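Local coordinates for protein peptidase M28 (Shewanella amazonensis SB2B, PDB 3IIB) that probably acts as a zinc-dependent carboxypeptidase or dipeptidase of the M28 family, binding two zinc ions and working as a homodimer, at residues W50-L55 with D61-E66; I110-T115 with L208-L213. All coordinates share one frame; numbering follows the deposited sequence.

Contact 1: residues W50-L55 with D61-E66; sequences WAIAKL and DRVYKE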
# COMPACT_ATOMS: atom_id res chain seq x y z
N TRP A 50 7.97 -24.86 13.13
CA TRP A 50 8.06 -23.68 14.00
C TRP A 50 7.03 -23.78 15.13
O TRP A 50 7.34 -23.48 16.27
CB TRP A 50 7.86 -22.39 13.19
CG TRP A 50 7.59 -21.19 14.06
CD1 TRP A 50 8.51 -20.31 14.54
CD2 TRP A 50 6.32 -20.76 14.57
NE1 TRP A 50 7.90 -19.36 15.32
CE2 TRP A 50 6.54 -19.60 15.33
CE3 TRP A 50 5.00 -21.22 14.40
CZ2 TRP A 50 5.51 -18.92 15.98
CZ3 TRP A 50 3.96 -20.54 15.05
CH2 TRP A 50 4.23 -19.40 15.84
N ALA A 51 5.83 -24.21 14.78
CA ALA A 51 4.69 -24.24 15.73
C ALA A 51 4.90 -25.32 16.76
O ALA A 51 4.72 -25.11 17.95
CB ALA A 51 3.38 -24.43 14.95
N ILE A 52 5.37 -26.49 16.32
CA ILE A 52 5.71 -27.57 17.25
C ILE A 52 6.76 -27.10 18.28
O ILE A 52 6.59 -27.25 19.52
CB ILE A 52 6.15 -28.84 16.45
CG1 ILE A 52 4.98 -29.50 15.69
CG2 ILE A 52 6.71 -29.88 17.39
CD1 ILE A 52 3.94 -30.16 16.61
N ALA A 53 7.84 -26.48 17.79
CA ALA A 53 8.92 -26.04 18.65
C ALA A 53 8.39 -24.96 19.59
O ALA A 53 8.73 -24.95 20.77
CB ALA A 53 10.12 -25.49 17.80
N LYS A 54 7.56 -24.06 19.07
CA LYS A 54 7.06 -22.97 19.87
C LYS A 54 6.21 -23.47 20.98
O LYS A 54 6.34 -23.03 22.13
CB LYS A 54 6.31 -21.96 18.99
CG LYS A 54 5.80 -20.72 19.74
CD LYS A 54 6.96 -19.84 20.23
CE LYS A 54 7.84 -19.31 19.10
NZ LYS A 54 8.93 -18.41 19.61
N LEU A 55 5.30 -24.38 20.65
CA LEU A 55 4.39 -24.89 21.67
C LEU A 55 5.14 -25.70 22.71
O LEU A 55 4.86 -25.58 23.90
CB LEU A 55 3.27 -25.71 21.02
CG LEU A 55 2.38 -24.83 20.13
CD1 LEU A 55 1.55 -25.67 19.17
CD2 LEU A 55 1.51 -23.88 20.94
N ASP A 61 1.26 -29.27 27.94
CA ASP A 61 1.28 -30.63 28.46
C ASP A 61 1.37 -31.69 27.37
O ASP A 61 2.08 -32.70 27.54
CB ASP A 61 0.07 -30.87 29.33
CG ASP A 61 0.08 -30.00 30.58
OD1 ASP A 61 1.03 -30.16 31.34
OD2 ASP A 61 -0.83 -29.17 30.81
N ARG A 62 0.72 -31.46 26.25
CA ARG A 62 0.92 -32.27 25.03
C ARG A 62 1.05 -31.34 23.86
O ARG A 62 0.44 -30.26 23.80
CB ARG A 62 -0.28 -33.20 24.79
CG ARG A 62 -0.47 -34.25 25.88
CD ARG A 62 -1.69 -35.17 25.59
NE ARG A 62 -1.55 -35.89 24.32
CZ ARG A 62 -2.57 -36.25 23.53
NH1 ARG A 62 -3.84 -35.92 23.83
NH2 ARG A 62 -2.32 -36.91 22.40
N VAL A 63 1.90 -31.74 22.93
CA VAL A 63 2.11 -31.03 21.68
C VAL A 63 2.29 -32.10 20.63
O VAL A 63 3.17 -32.96 20.75
CB VAL A 63 3.38 -30.07 21.71
CG1 VAL A 63 3.61 -29.42 20.32
CG2 VAL A 63 3.27 -29.00 22.80
N TYR A 64 1.45 -32.05 19.60
CA TYR A 64 1.48 -33.10 18.56
C TYR A 64 0.86 -32.59 17.29
O TYR A 64 0.30 -31.49 17.26
CB TYR A 64 0.80 -34.37 19.05
CG TYR A 64 -0.62 -34.21 19.52
CD1 TYR A 64 -0.90 -33.74 20.80
CD2 TYR A 64 -1.68 -34.57 18.72
CE1 TYR A 64 -2.24 -33.62 21.24
CE2 TYR A 64 -2.99 -34.45 19.14
CZ TYR A 64 -3.27 -33.98 20.40
OH TYR A 64 -4.58 -33.89 20.81
N LYS A 65 0.95 -33.39 16.25
CA LYS A 65 0.36 -32.99 14.99
C LYS A 65 -0.36 -34.12 14.31
O LYS A 65 -0.05 -35.30 14.53
CB LYS A 65 1.42 -32.39 14.07
CG LYS A 65 2.52 -33.33 13.64
CD LYS A 65 3.57 -32.55 12.91
CE LYS A 65 4.37 -33.38 12.00
NZ LYS A 65 5.33 -34.24 12.72
N GLU A 66 -1.28 -33.74 13.41
CA GLU A 66 -2.15 -34.68 12.73
C GLU A 66 -2.19 -34.37 11.24
O GLU A 66 -2.35 -33.22 10.88
CB GLU A 66 -3.54 -34.61 13.33
CG GLU A 66 -3.54 -35.08 14.81
CD GLU A 66 -4.90 -35.05 15.49
OE1 GLU A 66 -5.82 -34.36 15.00
OE2 GLU A 66 -5.04 -35.71 16.55
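Val-63 presses both of its methyl groups against helix 50-55. CG2 lies 3.7 Å from CB of Leu-55. CG1 sits 3.8 Å from CD1 of Ile-52 and also rests on the Ile-52 carbonyl oxygen. The side chains of Ile-52 and Val-63 run alongside one another, pointing opposite ways. With CG1 of Val-63 anti to its backbone N (chi1 176°), both methyls come within reach of the Leu-55 CB. CD1 of Ile-52 reaches the backbone O of Tyr-64 at 3.9 Å and, more loosely, CB of Lys-65.

The helix packs on the face of the sheet, and the strand that follows runs back nearly antiparallel to it, at 165°, with the axes 8.5 Å apart: a helix-turn-strand connection. Val-238 of the neighbouring strand 220-242 also meets Ile-52 and Leu-55. Tyr-64 starts out away from the helix. CE1 of its ring lies over the centre of the Arg-62 guanidinium, and its OH bonds to Glu-241. Asp-61 and Arg-62 both face Glu-241 in a classic beta bulge where the strand begins. The chemistry across the contact is apolar: methyl packing holds the helix on the sheet, while charged groups of the strand pair with other parts of the chain.

Contact 2: residues I110-T115 with L208-L213; sequences IVRFDT and LINAML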
# COMPACT_ATOMS: atom_id res chain seq x y z
N ILE A 110 -11.63 -6.45 -22.98
CA ILE A 110 -12.40 -6.81 -21.79
C ILE A 110 -13.87 -6.43 -21.92
O ILE A 110 -14.25 -5.62 -22.77
CB ILE A 110 -11.79 -6.18 -20.49
CG1 ILE A 110 -12.00 -4.69 -20.44
CG2 ILE A 110 -10.28 -6.53 -20.35
CD1 ILE A 110 -11.71 -4.07 -19.12
N VAL A 111 -14.70 -7.06 -21.10
CA VAL A 111 -16.10 -6.69 -20.91
C VAL A 111 -16.32 -6.57 -19.42
O VAL A 111 -16.02 -7.49 -18.67
CB VAL A 111 -17.10 -7.70 -21.52
CG1 VAL A 111 -18.56 -7.21 -21.31
CG2 VAL A 111 -16.82 -7.95 -22.99
N ARG A 112 -16.84 -5.42 -19.00
CA ARG A 112 -17.04 -5.11 -17.60
C ARG A 112 -18.42 -5.55 -17.11
O ARG A 112 -19.42 -5.35 -17.78
CB ARG A 112 -16.90 -3.60 -17.37
CG ARG A 112 -17.04 -3.18 -15.92
CD ARG A 112 -17.06 -1.64 -15.76
NE ARG A 112 -17.39 -1.30 -14.38
CZ ARG A 112 -18.60 -1.45 -13.83
NH1 ARG A 112 -19.64 -1.84 -14.57
NH2 ARG A 112 -18.81 -1.16 -12.54
N PHE A 113 -18.43 -6.12 -15.90
CA PHE A 113 -19.65 -6.52 -15.19
C PHE A 113 -19.63 -5.90 -13.81
O PHE A 113 -18.58 -5.83 -13.19
CB PHE A 113 -19.73 -8.06 -15.13
CG PHE A 113 -19.85 -8.67 -16.50
CD1 PHE A 113 -21.10 -8.79 -17.10
CD2 PHE A 113 -18.70 -9.03 -17.24
CE1 PHE A 113 -21.22 -9.27 -18.42
CE2 PHE A 113 -18.82 -9.51 -18.54
CZ PHE A 113 -20.06 -9.64 -19.12
N ASP A 114 -20.78 -5.39 -13.36
CA ASP A 114 -20.87 -4.82 -12.03
C ASP A 114 -20.58 -5.86 -10.95
O ASP A 114 -20.01 -5.53 -9.93
CB ASP A 114 -22.25 -4.27 -11.72
CG ASP A 114 -22.66 -3.09 -12.58
OD1 ASP A 114 -21.83 -2.40 -13.16
OD2 ASP A 114 -23.89 -2.86 -12.63
N THR A 115 -21.00 -7.11 -11.18
CA THR A 115 -20.98 -8.15 -10.16
C THR A 115 -20.89 -9.51 -10.85
O THR A 115 -21.14 -9.61 -12.05
CB THR A 115 -22.27 -8.15 -9.32
OG1 THR A 115 -23.38 -8.49 -10.18
CG2 THR A 115 -22.53 -6.77 -8.66
N LEU A 208 -8.95 2.83 -12.80
CA LEU A 208 -8.36 3.32 -14.05
C LEU A 208 -9.08 2.74 -15.27
O LEU A 208 -9.37 3.46 -16.24
CB LEU A 208 -6.87 2.98 -14.11
CG LEU A 208 -6.11 3.29 -15.40
CD1 LEU A 208 -6.13 4.80 -15.64
CD2 LEU A 208 -4.66 2.74 -15.25
N ILE A 209 -9.37 1.45 -15.22
CA ILE A 209 -10.01 0.78 -16.32
C ILE A 209 -11.41 1.43 -16.47
O ILE A 209 -11.85 1.73 -17.57
CB ILE A 209 -10.13 -0.71 -16.09
CG1 ILE A 209 -8.76 -1.38 -16.23
CG2 ILE A 209 -11.10 -1.33 -17.12
CD1 ILE A 209 -8.76 -2.94 -16.05
N ASN A 210 -12.08 1.66 -15.35
CA ASN A 210 -13.41 2.28 -15.37
C ASN A 210 -13.36 3.66 -16.05
O ASN A 210 -14.23 3.98 -16.86
CB ASN A 210 -13.98 2.45 -13.96
CG ASN A 210 -14.61 1.17 -13.39
OD1 ASN A 210 -14.97 0.23 -14.12
ND2 ASN A 210 -14.82 1.18 -12.07
N ALA A 211 -12.36 4.48 -15.71
CA ALA A 211 -12.20 5.83 -16.28
C ALA A 211 -12.04 5.80 -17.81
O ALA A 211 -12.52 6.69 -18.52
CB ALA A 211 -10.98 6.50 -15.65
N MSE A 212 -11.35 4.78 -18.32
CA MSE A 212 -11.25 4.59 -19.76
C MSE A 212 -12.56 4.15 -20.42
O MSE A 212 -12.89 4.62 -21.51
CB MSE A 212 -10.15 3.58 -20.05
CG MSE A 212 -8.77 4.15 -19.81
SE MSE A 212 -7.36 2.96 -20.32
CE MSE A 212 -5.94 3.72 -19.19
N LEU A 213 -13.27 3.20 -19.78
CA LEU A 213 -14.57 2.74 -20.23
C LEU A 213 -15.58 3.86 -20.23
O LEU A 213 -16.42 3.93 -21.12
CB LEU A 213 -15.07 1.58 -19.37
CG LEU A 213 -14.26 0.28 -19.48
CD1 LEU A 213 -14.71 -0.69 -18.36
CD2 LEU A 213 -14.36 -0.36 -20.86
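Arg-112 reaches from the end of strand 106-113 to Asn-210 and Leu-213 on helix 203-213. Its chain is extended from CG to NE, with CG anti to the backbone N (chi1 -178°). This brings NE to 2.9 Å from OD1 of Asn-210, where it donates a hydrogen bond. The bond is bent, at 136° for N-H...O. NE also lies tilted out of the amide's carbonyl plane. The two side chains cross at about a right angle, and their flat groups are well turned from each other.

Ile-110 points its CD1 at CG2 of Ile-209. Its CG1 sits between the backbone N and the carbonyl carbon, which carries CD1 toward the helix. At 3.4 Å this is a close methyl-methyl approach, tighter than such pairs normally make. CD1 of Leu-213 lies against the aliphatic part of Arg-112, the two chains at a slant. It is 3.6 Å from CD of Arg-112 and also touches CB. The isoleucine pair is purely apolar, while Arg-112 combines aliphatic packing with a polar bond.

The far end of the guanidinium has other partners. NH1 makes a straighter hydrogen bond, part of a salt bridge, to OD1 of Asp-114, at 2.7 Å and close to the guanidinium plane. NH2 pairs with Asp-135, which also accepts a bond from ND2 of Asn-210. Asp-135 thus helps to fix the turn of the amide. The nearby carboxylates probably stabilise the positive charge of Arg-112.

The helix crosses the strand at -102°, with the axes 10.7 Å apart. Phe-133 of the parallel neighbour strand 131-134 touches Ile-110, Arg-112, Ile-209 and Asn-210. Ile-209 also meets Ile-170 of strand 168-172 and Ile-82 of strand 62-84. Leu-208, Ala-211 and Met-212 of the helix pack on Val-32 of the second subunit.

In the fold
Both contacts set a helix on the same large mixed sheet, but on opposite sides of the chain's centre. Their centres are 48 Å apart, and their nearest atoms about 37 Å. Contact 1 is a surface contact between helix 42-57 and the strand that follows it. Contact 2 is partly buried and joins segments 93 residues apart at their closest ends. The long strands 62-84 and 220-242 span the distance between the two regions. Contact 1 relies on apolar packing alone across its segments. Contact 2 combines such packing with an arginine-amide bond backed by carboxylates. Its helix also meets the second subunit. Both lie away from the zinc site.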